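Local coordinates for protein leucyl-tRNA synthetase subunit alpha (PDB 3O0A) that forms the CP1 hydrolytic domain of a leucine–tRNA ligase, which probably edits by hydrolysing tRNA charged with the wrong amino acid, at residues A[42-54]-A[187-201]. Sequence-based numbering, arbitrary orientation.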
loop_
_atom_site.group_PDB
_atom_site.type_symbol
_atom_site.label_atom_id
_atom_site.label_comp_id
_atom_site.label_asym_id
_atom_site.label_seq_id
_atom_site.Cartn_x
_atom_site.Cartn_y
_atom_site.Cartn_z
ATOM N N VAL A 42 4.756 -5.312 2.440
ATOM C CA VAL A 42 4.601 -4.126 3.273
ATOM C C VAL A 42 4.749 -4.530 4.734
ATOM O O VAL A 42 4.327 -5.604 5.127
ATOM C CB VAL A 42 3.254 -3.349 3.019
ATOM C CG1 VAL A 42 3.049 -3.038 1.530
ATOM C CG2 VAL A 42 2.037 -4.081 3.571
ATOM N N PHE A 43 5.373 -3.676 5.533
ATOM C CA PHE A 43 5.295 -3.848 6.973
ATOM C C PHE A 43 4.219 -2.946 7.571
ATOM O O PHE A 43 4.117 -1.780 7.222
ATOM C CB PHE A 43 6.637 -3.597 7.656
ATOM C CG PHE A 43 6.542 -3.624 9.155
ATOM C CD1 PHE A 43 6.462 -4.834 9.841
ATOM C CD2 PHE A 43 6.478 -2.436 9.876
ATOM C CE1 PHE A 43 6.341 -4.853 11.234
ATOM C CE2 PHE A 43 6.360 -2.450 11.262
ATOM C CZ PHE A 43 6.288 -3.659 11.935
ATOM N N THR A 44 3.414 -3.492 8.474
ATOM C CA THR A 44 2.396 -2.692 9.166
ATOM C C THR A 44 2.277 -3.063 10.633
ATOM O O THR A 44 2.353 -4.232 10.976
ATOM C CB THR A 44 0.985 -2.809 8.493
ATOM O OG1 THR A 44 0.041 -1.997 9.209
ATOM C CG2 THR A 44 0.488 -4.253 8.449
ATOM N N THR A 45 2.078 -2.065 11.494
ATOM C CA THR A 45 1.743 -2.327 12.895
ATOM C C THR A 45 0.223 -2.381 13.063
ATOM O O THR A 45 -0.280 -2.526 14.179
ATOM C CB THR A 45 2.335 -1.261 13.846
ATOM O OG1 THR A 45 1.806 0.029 13.512
ATOM C CG2 THR A 45 3.854 -1.234 13.720
ATOM N N ARG A 46 -0.490 -2.263 11.941
ATOM C CA ARG A 46 -1.955 -2.268 11.933
ATOM C C ARG A 46 -2.557 -3.325 10.991
ATOM O O ARG A 46 -3.358 -2.996 10.109
ATOM C CB ARG A 46 -2.492 -0.872 11.600
ATOM C CG ARG A 46 -2.241 0.206 12.686
ATOM C CD ARG A 46 -2.828 -0.154 14.050
ATOM N NE ARG A 46 -4.270 -0.408 14.025
ATOM C CZ ARG A 46 -5.216 0.531 14.071
ATOM N NH1 ARG A 46 -4.901 1.825 14.128
ATOM N NH2 ARG A 46 -6.495 0.171 14.059
ATOM N N PRO A 47 -2.199 -4.607 11.192
ATOM C CA PRO A 47 -2.750 -5.619 10.293
ATOM C C PRO A 47 -4.270 -5.778 10.455
ATOM O O PRO A 47 -4.931 -6.295 9.553
ATOM C CB PRO A 47 -1.992 -6.882 10.707
ATOM C CG PRO A 47 -1.678 -6.667 12.156
ATOM C CD PRO A 47 -1.337 -5.210 12.225
ATOM N N ASP A 48 -4.811 -5.318 11.590
ATOM C CA ASP A 48 -6.256 -5.284 11.821
ATOM C C ASP A 48 -7.010 -4.409 10.810
ATOM O O ASP A 48 -8.222 -4.549 10.662
ATOM C CB ASP A 48 -6.590 -4.842 13.265
ATOM C CG ASP A 48 -5.965 -3.492 13.647
ATOM O OD1 ASP A 48 -4.848 -3.154 13.194
ATOM O OD2 ASP A 48 -6.592 -2.768 14.438
ATOM N N THR A 49 -6.282 -3.537 10.109
ATOM C CA THR A 49 -6.868 -2.595 9.148
ATOM C C THR A 49 -6.671 -3.001 7.677
ATOM O O THR A 49 -7.003 -2.228 6.763
ATOM C CB THR A 49 -6.323 -1.158 9.350
ATOM O OG1 THR A 49 -4.937 -1.089 8.986
ATOM C CG2 THR A 49 -6.510 -0.703 10.810
ATOM N N VAL A 50 -6.148 -4.207 7.446
ATOM C CA VAL A 50 -5.742 -4.608 6.088
ATOM C C VAL A 50 -6.910 -4.560 5.082
ATOM O O VAL A 50 -6.719 -4.241 3.905
ATOM C CB VAL A 50 -5.030 -5.993 6.080
ATOM C CG1 VAL A 50 -6.006 -7.108 6.444
ATOM C CG2 VAL A 50 -4.352 -6.266 4.688
ATOM N N PHE A 51 -8.125 -4.860 5.547
ATOM C CA PHE A 51 -9.273 -4.822 4.638
ATOM C C PHE A 51 -9.594 -3.392 4.208
ATOM O O PHE A 51 -10.324 -3.182 3.239
ATOM C CB PHE A 51 -10.502 -5.487 5.263
ATOM C CG PHE A 51 -10.406 -6.991 5.339
ATOM C CD1 PHE A 51 -9.716 -7.606 6.381
ATOM C CD2 PHE A 51 -11.026 -7.793 4.370
ATOM C CE1 PHE A 51 -9.625 -9.010 6.465
ATOM C CE2 PHE A 51 -10.956 -9.198 4.444
ATOM C CZ PHE A 51 -10.246 -9.811 5.493
ATOM N N GLY A 52 -9.037 -2.420 4.928
ATOM C CA GLY A 52 -9.296 -1.005 4.661
ATOM C C GLY A 52 -8.249 -0.353 3.787
ATOM O O GLY A 52 -8.304 0.851 3.548
ATOM N N ALA A 53 -7.300 -1.150 3.293
ATOM C CA ALA A 53 -6.269 -0.620 2.403
ATOM C C ALA A 53 -6.897 -0.244 1.070
ATOM O O ALA A 53 -7.493 -1.085 0.396
ATOM C CB ALA A 53 -5.109 -1.626 2.222
ATOM N N THR A 54 -6.803 1.034 0.715
ATOM C CA THR A 54 -7.387 1.508 -0.549
ATOM C C THR A 54 -6.334 1.949 -1.561
ATOM O O THR A 54 -6.670 2.323 -2.701
ATOM C CB THR A 54 -8.401 2.641 -0.313
ATOM O OG1 THR A 54 -7.743 3.761 0.283
ATOM C CG2 THR A 54 -9.529 2.173 0.602
ATOM N N ASP A 187 -14.982 -8.938 5.940
ATOM C CA ASP A 187 -15.427 -10.298 5.637
ATOM C C ASP A 187 -15.549 -11.165 6.904
ATOM O O ASP A 187 -16.281 -10.808 7.832
ATOM C CB ASP A 187 -14.481 -10.942 4.601
ATOM C CG ASP A 187 -14.472 -10.201 3.268
ATOM O OD1 ASP A 187 -15.431 -9.450 2.977
ATOM O OD2 ASP A 187 -13.496 -10.373 2.503
ATOM N N GLY A 188 -14.810 -12.278 6.949
ATOM C CA GLY A 188 -14.898 -13.239 8.058
ATOM C C GLY A 188 -14.444 -12.756 9.430
ATOM O O GLY A 188 -14.674 -13.429 10.444
ATOM N N PHE A 189 -13.799 -11.591 9.464
ATOM C CA PHE A 189 -13.307 -11.005 10.712
ATOM C C PHE A 189 -14.224 -9.915 11.265
ATOM O O PHE A 189 -13.915 -9.322 12.294
ATOM C CB PHE A 189 -11.891 -10.455 10.514
ATOM C CG PHE A 189 -10.915 -11.483 10.011
ATOM C CD1 PHE A 189 -10.255 -12.326 10.899
ATOM C CD2 PHE A 189 -10.674 -11.620 8.647
ATOM C CE1 PHE A 189 -9.347 -13.284 10.428
ATOM C CE2 PHE A 189 -9.786 -12.581 8.168
ATOM C CZ PHE A 189 -9.119 -13.405 9.067
ATOM N N ASP A 190 -15.335 -9.658 10.577
ATOM C CA ASP A 190 -16.344 -8.692 11.033
ATOM C C ASP A 190 -16.798 -8.963 12.468
ATOM O O ASP A 190 -17.118 -10.106 12.830
ATOM C CB ASP A 190 -17.569 -8.721 10.115
ATOM C CG ASP A 190 -17.387 -7.896 8.865
ATOM O OD1 ASP A 190 -16.358 -7.196 8.751
ATOM O OD2 ASP A 190 -18.281 -7.946 7.988
ATOM N N GLY A 191 -16.828 -7.903 13.273
ATOM C CA GLY A 191 -17.262 -7.993 14.660
ATOM C C GLY A 191 -16.168 -8.214 15.690
ATOM O O GLY A 191 -16.399 -8.018 16.890
ATOM N N LEU A 192 -14.981 -8.619 15.240
ATOM C CA LEU A 192 -13.846 -8.807 16.149
ATOM C C LEU A 192 -13.357 -7.471 16.682
ATOM O O LEU A 192 -13.342 -6.472 15.951
ATOM C CB LEU A 192 -12.671 -9.494 15.441
ATOM C CG LEU A 192 -12.782 -10.927 14.917
ATOM C CD1 LEU A 192 -11.412 -11.361 14.405
ATOM C CD2 LEU A 192 -13.311 -11.879 16.000
ATOM N N ASP A 193 -12.949 -7.467 17.951
ATOM C CA ASP A 193 -12.218 -6.343 18.523
ATOM C C ASP A 193 -10.910 -6.222 17.775
ATOM O O ASP A 193 -10.277 -7.231 17.432
ATOM C CB ASP A 193 -11.954 -6.547 20.018
ATOM C CG ASP A 193 -13.229 -6.758 20.818
ATOM O OD1 ASP A 193 -14.277 -6.154 20.482
ATOM O OD2 ASP A 193 -13.184 -7.531 21.801
ATOM N N SER A 194 -10.507 -4.986 17.507
ATOM C CA SER A 194 -9.404 -4.748 16.582
ATOM C C SER A 194 -8.074 -5.311 17.080
ATOM O O SER A 194 -7.273 -5.791 16.277
ATOM C CB SER A 194 -9.306 -3.264 16.206
ATOM O OG SER A 194 -9.297 -2.413 17.346
ATOM N N GLU A 195 -7.844 -5.301 18.395
ATOM C CA GLU A 195 -6.605 -5.890 18.930
ATOM C C GLU A 195 -6.531 -7.399 18.672
ATOM O O GLU A 195 -5.503 -7.903 18.207
ATOM C CB GLU A 195 -6.386 -5.555 20.415
ATOM C CG GLU A 195 -6.145 -4.073 20.709
ATOM C CD GLU A 195 -5.007 -3.468 19.890
ATOM O OE1 GLU A 195 -3.869 -3.990 19.953
ATOM O OE2 GLU A 195 -5.254 -2.467 19.181
ATOM N N THR A 196 -7.632 -8.102 18.933
ATOM C CA THR A 196 -7.741 -9.532 18.619
ATOM C C THR A 196 -7.555 -9.789 17.120
ATOM O O THR A 196 -6.887 -10.752 16.715
ATOM C CB THR A 196 -9.091 -10.101 19.082
ATOM O OG1 THR A 196 -9.234 -9.897 20.495
ATOM C CG2 THR A 196 -9.186 -11.603 18.778
ATOM N N ALA A 197 -8.141 -8.912 16.307
ATOM C CA ALA A 197 -8.067 -9.024 14.851
ATOM C C ALA A 197 -6.637 -8.915 14.327
ATOM O O ALA A 197 -6.312 -9.516 13.308
ATOM C CB ALA A 197 -8.943 -7.969 14.191
ATOM N N LYS A 198 -5.782 -8.149 15.006
ATOM C CA LYS A 198 -4.374 -8.083 14.600
ATOM C C LYS A 198 -3.779 -9.485 14.523
ATOM O O LYS A 198 -3.194 -9.860 13.511
ATOM C CB LYS A 198 -3.553 -7.207 15.554
ATOM C CG LYS A 198 -3.782 -5.728 15.380
ATOM C CD LYS A 198 -3.000 -4.935 16.422
ATOM C CE LYS A 198 -3.382 -3.457 16.388
ATOM N NZ LYS A 198 -2.761 -2.747 17.547
ATOM N N ARG A 199 -3.952 -10.264 15.590
ATOM C CA ARG A 199 -3.447 -11.631 15.644
ATOM C C ARG A 199 -4.138 -12.562 14.652
ATOM O O ARG A 199 -3.478 -13.326 13.944
ATOM C CB ARG A 199 -3.605 -12.178 17.063
ATOM C CG ARG A 199 -3.159 -13.610 17.254
ATOM C CD ARG A 199 -2.903 -13.904 18.734
ATOM N NE ARG A 199 -4.120 -14.107 19.520
ATOM C CZ ARG A 199 -4.761 -13.170 20.220
ATOM N NH1 ARG A 199 -4.343 -11.907 20.234
ATOM N NH2 ARG A 199 -5.845 -13.502 20.905
ATOM N N LYS A 200 -5.466 -12.523 14.641
ATOM C CA LYS A 200 -6.244 -13.472 13.835
ATOM C C LYS A 200 -5.973 -13.252 12.351
ATOM O O LYS A 200 -5.780 -14.218 11.604
ATOM C CB LYS A 200 -7.750 -13.373 14.136
ATOM C CG LYS A 200 -8.162 -13.732 15.569
ATOM C CD LYS A 200 -7.814 -15.160 15.920
ATOM C CE LYS A 200 -8.266 -15.470 17.347
ATOM N NZ LYS A 200 -8.069 -16.892 17.630
ATOM N N ILE A 201 -5.941 -11.990 11.923
ATOM C CA ILE A 201 -5.649 -11.665 10.520
ATOM C C ILE A 201 -4.213 -12.040 10.141
ATOM O O ILE A 201 -3.967 -12.627 9.076
ATOM C CB ILE A 201 -5.966 -10.182 10.180
ATOM C CG1 ILE A 201 -7.491 -9.990 10.188
ATOM C CG2 ILE A 201 -5.315 -9.776 8.829
ATOM C CD1 ILE A 201 -7.971 -8.550 10.179
HETATM O O HOH W 1 -6.743 -1.545 17.050
#
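Chi1 of D48 (55°) sets CG between its backbone N and carbonyl carbon, laying the carboxylate alongside K198, whose chain runs extended beyond CG. The two side chains point the same way, K198 CE passing D48 OD1 at 3.5 Å, yet their charges pair elsewhere. R46, bent at chi2 and chi3, grips D48 side-on, NE to OD1 at 2.9 Å and NH2 to OD2 at 3.0 Å, both oxygens lying near the guanidinium plane. K198 NZ instead bonds E195 OE1 (2.9 Å). A water donates to D48 OD2 and E195 OE2 and accepts from S194 OG, which also hydrogen-bonds G181 N. With an alanine at D48, R46 would probably lose its carboxylate mate and be free to swing, and the water would lose one link. Beyond these charged groups the packing is mostly apolar: I201 CG2 meets V50 CG1 at 3.6 Å, while I201 CD1 and D187 OD2 approach the F51 edge. F51 CE1 lies 3.6 Å from F189 CD2 without stacking, planes at 53°, and I201 CG1 sits 3.6 Å above the F189 ring centre. This is plain packing within the LeuRS editing domain: 3-10 segment 47-52, following strand 37-44, packs on the first turns of helix 194-207 and the loop leading into it.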